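PDB 1O1Z: glycerophosphodiester phosphodiesterase from Thermotoga maritima, which belongs to the glycerophosphoryl diester phosphodiesterase family and adopts a TIM-barrel fold. Local coordinates for residues G17-S22 with G43-V48. Numbering follows the deposited sequence.
Sequences GHRGYS and GVELDV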
loop_
_atom_site.group_PDB
_atom_site.type_symbol
_atom_site.label_atom_id
_atom_site.label_comp_id
_atom_site.label_asym_id
_atom_site.label_seq_id
_atom_site.Cartn_x
_atom_site.Cartn_y
_atom_site.Cartn_z
ATOM N N GLY A 17 -2.096 7.892 -2.549
ATOM C CA GLY A 17 -2.650 7.536 -3.845
ATOM C C GLY A 17 -2.496 6.060 -4.114
ATOM O O GLY A 17 -1.380 5.555 -4.195
ATOM N N HIS A 18 -3.617 5.359 -4.251
ATOM C CA HIS A 18 -3.674 3.929 -4.510
ATOM C C HIS A 18 -3.171 3.615 -5.911
ATOM O O HIS A 18 -3.822 3.963 -6.903
ATOM C CB HIS A 18 -5.123 3.466 -4.370
ATOM C CG HIS A 18 -5.313 2.009 -4.577
ATOM N ND1 HIS A 18 -6.203 1.503 -5.493
ATOM C CD2 HIS A 18 -4.704 0.942 -4.007
ATOM C CE1 HIS A 18 -6.157 0.179 -5.461
ATOM N NE2 HIS A 18 -5.251 -0.191 -4.579
ATOM N N ARG A 19 -1.985 3.007 -5.987
ATOM C CA ARG A 19 -1.304 2.831 -7.274
ATOM C C ARG A 19 -1.033 4.180 -7.946
ATOM O O ARG A 19 -1.037 4.319 -9.171
ATOM C CB ARG A 19 -2.090 1.873 -8.166
ATOM C CG ARG A 19 -2.575 0.641 -7.475
ATOM C CD ARG A 19 -3.229 -0.376 -8.384
ATOM N NE ARG A 19 -3.918 -1.381 -7.597
ATOM C CZ ARG A 19 -4.851 -2.196 -8.048
ATOM N NH1 ARG A 19 -5.209 -2.188 -9.318
ATOM N NH2 ARG A 19 -5.454 -3.027 -7.207
ATOM N N GLY A 20 -0.750 5.186 -7.128
ATOM C CA GLY A 20 -0.634 6.563 -7.582
ATOM C C GLY A 20 -1.997 7.230 -7.713
ATOM O O GLY A 20 -2.947 6.822 -7.056
ATOM N N TYR A 21 -2.086 8.259 -8.558
ATOM C CA TYR A 21 -3.350 8.935 -8.818
ATOM C C TYR A 21 -4.048 8.130 -9.904
ATOM O O TYR A 21 -4.143 8.545 -11.060
ATOM C CB TYR A 21 -3.121 10.377 -9.254
ATOM C CG TYR A 21 -4.333 11.284 -9.201
ATOM C CD1 TYR A 21 -5.626 10.773 -9.054
ATOM C CD2 TYR A 21 -4.185 12.644 -9.309
ATOM C CE1 TYR A 21 -6.718 11.589 -9.002
ATOM C CE2 TYR A 21 -5.276 13.481 -9.259
ATOM C CZ TYR A 21 -6.538 12.957 -9.101
ATOM O OH TYR A 21 -7.630 13.803 -9.041
ATOM N N SER A 22 -4.551 6.966 -9.510
ATOM C CA SER A 22 -4.975 5.968 -10.489
ATOM C C SER A 22 -6.359 6.246 -11.080
ATOM O O SER A 22 -6.720 5.625 -12.049
ATOM C CB SER A 22 -4.890 4.575 -9.873
ATOM O OG SER A 22 -5.733 4.474 -8.742
ATOM N N GLY A 43 1.705 10.693 0.010
ATOM C CA GLY A 43 2.489 9.619 -0.555
ATOM C C GLY A 43 1.663 8.746 -1.474
ATOM O O GLY A 43 0.598 9.148 -1.927
ATOM N N VAL A 44 2.159 7.548 -1.728
ATOM C CA VAL A 44 1.530 6.619 -2.645
ATOM C C VAL A 44 1.603 5.223 -2.095
ATOM O O VAL A 44 2.460 4.944 -1.266
ATOM C CB VAL A 44 2.196 6.658 -4.033
ATOM C CG1 VAL A 44 2.069 8.034 -4.711
ATOM C CG2 VAL A 44 3.678 6.247 -3.968
ATOM N N GLU A 45 0.690 4.376 -2.530
ATOM C CA GLU A 45 0.740 2.933 -2.293
ATOM C C GLU A 45 1.035 2.280 -3.623
ATOM O O GLU A 45 0.533 2.709 -4.681
ATOM C CB GLU A 45 -0.595 2.463 -1.704
ATOM C CG GLU A 45 -0.706 0.992 -1.372
ATOM C CD GLU A 45 -1.022 0.083 -2.559
ATOM O OE1 GLU A 45 -1.553 0.554 -3.592
ATOM O OE2 GLU A 45 -0.733 -1.145 -2.451
ATOM N N LEU A 46 1.837 1.221 -3.591
ATOM C CA LEU A 46 2.159 0.487 -4.809
ATOM C C LEU A 46 2.407 -0.971 -4.492
ATOM O O LEU A 46 2.535 -1.342 -3.330
ATOM C CB LEU A 46 3.346 1.138 -5.503
ATOM C CG LEU A 46 4.655 1.265 -4.731
ATOM C CD1 LEU A 46 5.422 -0.060 -4.670
ATOM C CD2 LEU A 46 5.530 2.340 -5.340
ATOM N N ASP A 47 2.486 -1.804 -5.528
ATOM C CA ASP A 47 2.563 -3.241 -5.414
ATOM C C ASP A 47 3.843 -3.743 -6.055
ATOM O O ASP A 47 4.151 -3.313 -7.154
ATOM C CB ASP A 47 1.408 -3.849 -6.186
ATOM C CG ASP A 47 0.098 -3.249 -5.775
ATOM O OD1 ASP A 47 -0.538 -2.465 -6.536
ATOM O OD2 ASP A 47 -0.302 -3.437 -4.599
ATOM N N VAL A 48 4.560 -4.650 -5.379
ATOM C CA VAL A 48 5.829 -5.156 -5.889
ATOM C C VAL A 48 5.878 -6.663 -6.055
ATOM O O VAL A 48 5.319 -7.435 -5.255
ATOM C CB VAL A 48 7.056 -4.683 -5.058
ATOM C CG1 VAL A 48 7.210 -3.185 -5.143
ATOM C CG2 VAL A 48 7.013 -5.157 -3.619
HETATM O O HOH W 1 -2.500 -1.634 -5.081
#
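His-18 lies alongside Glu-45, the imidazole and carboxylate planes 24° apart, and its CD2 comes 3.2 Å from OE1 of Glu-45. Both side chains set off with CG anti to the backbone N (chi1 -178° and -179°), which sends them the same way from one face of the sheet; Glu-45 then bends at chi2 and carries its carboxylate back to the ring. The imidazole is held elsewhere too: Arg-19 CG sits over the centre of one face, and ND1 is hydrogen-bonded to Asp-225.

Arg-19 and Asp-47 meet through charge and a shared water. NE of Arg-19 is 3.7 Å from OD1 of Asp-47, a long salt bridge resting on charge alone, since the oxygen stands well out of the guanidinium plane. An ordered water in that plane bridges the pair, accepting from Arg-19 NE at 2.9 Å and donating to Asp-47 OD1 at 2.6 Å, with Glu-45 OE1 also within its reach. Glu-27 and Asn-28 supply further partners for Arg-19 and Asp-47, respectively. Glu-109 brings a third carboxylate close to both acids.

Parallel pairing underlies this cluster: Gly-17 N donates to Gly-43 O at 3.0 Å, and Glu-45 N donates to Gly-17 O at 2.9 Å, both bonds nearly straight. The latter oxygen also takes Gly-20 N from the opposite face of its plane, closing a type II turn from Gly-17 to Gly-20 that ends the strand. Strands 14-18 and 43-50, linked through helix 30-38, thus form a parallel beta-alpha-beta unit of the TIM barrel, and the polar cluster at the C-terminal end of strand 14-18 is consistent with an active site, which TIM-barrel enzymes carry at that end of the barrel.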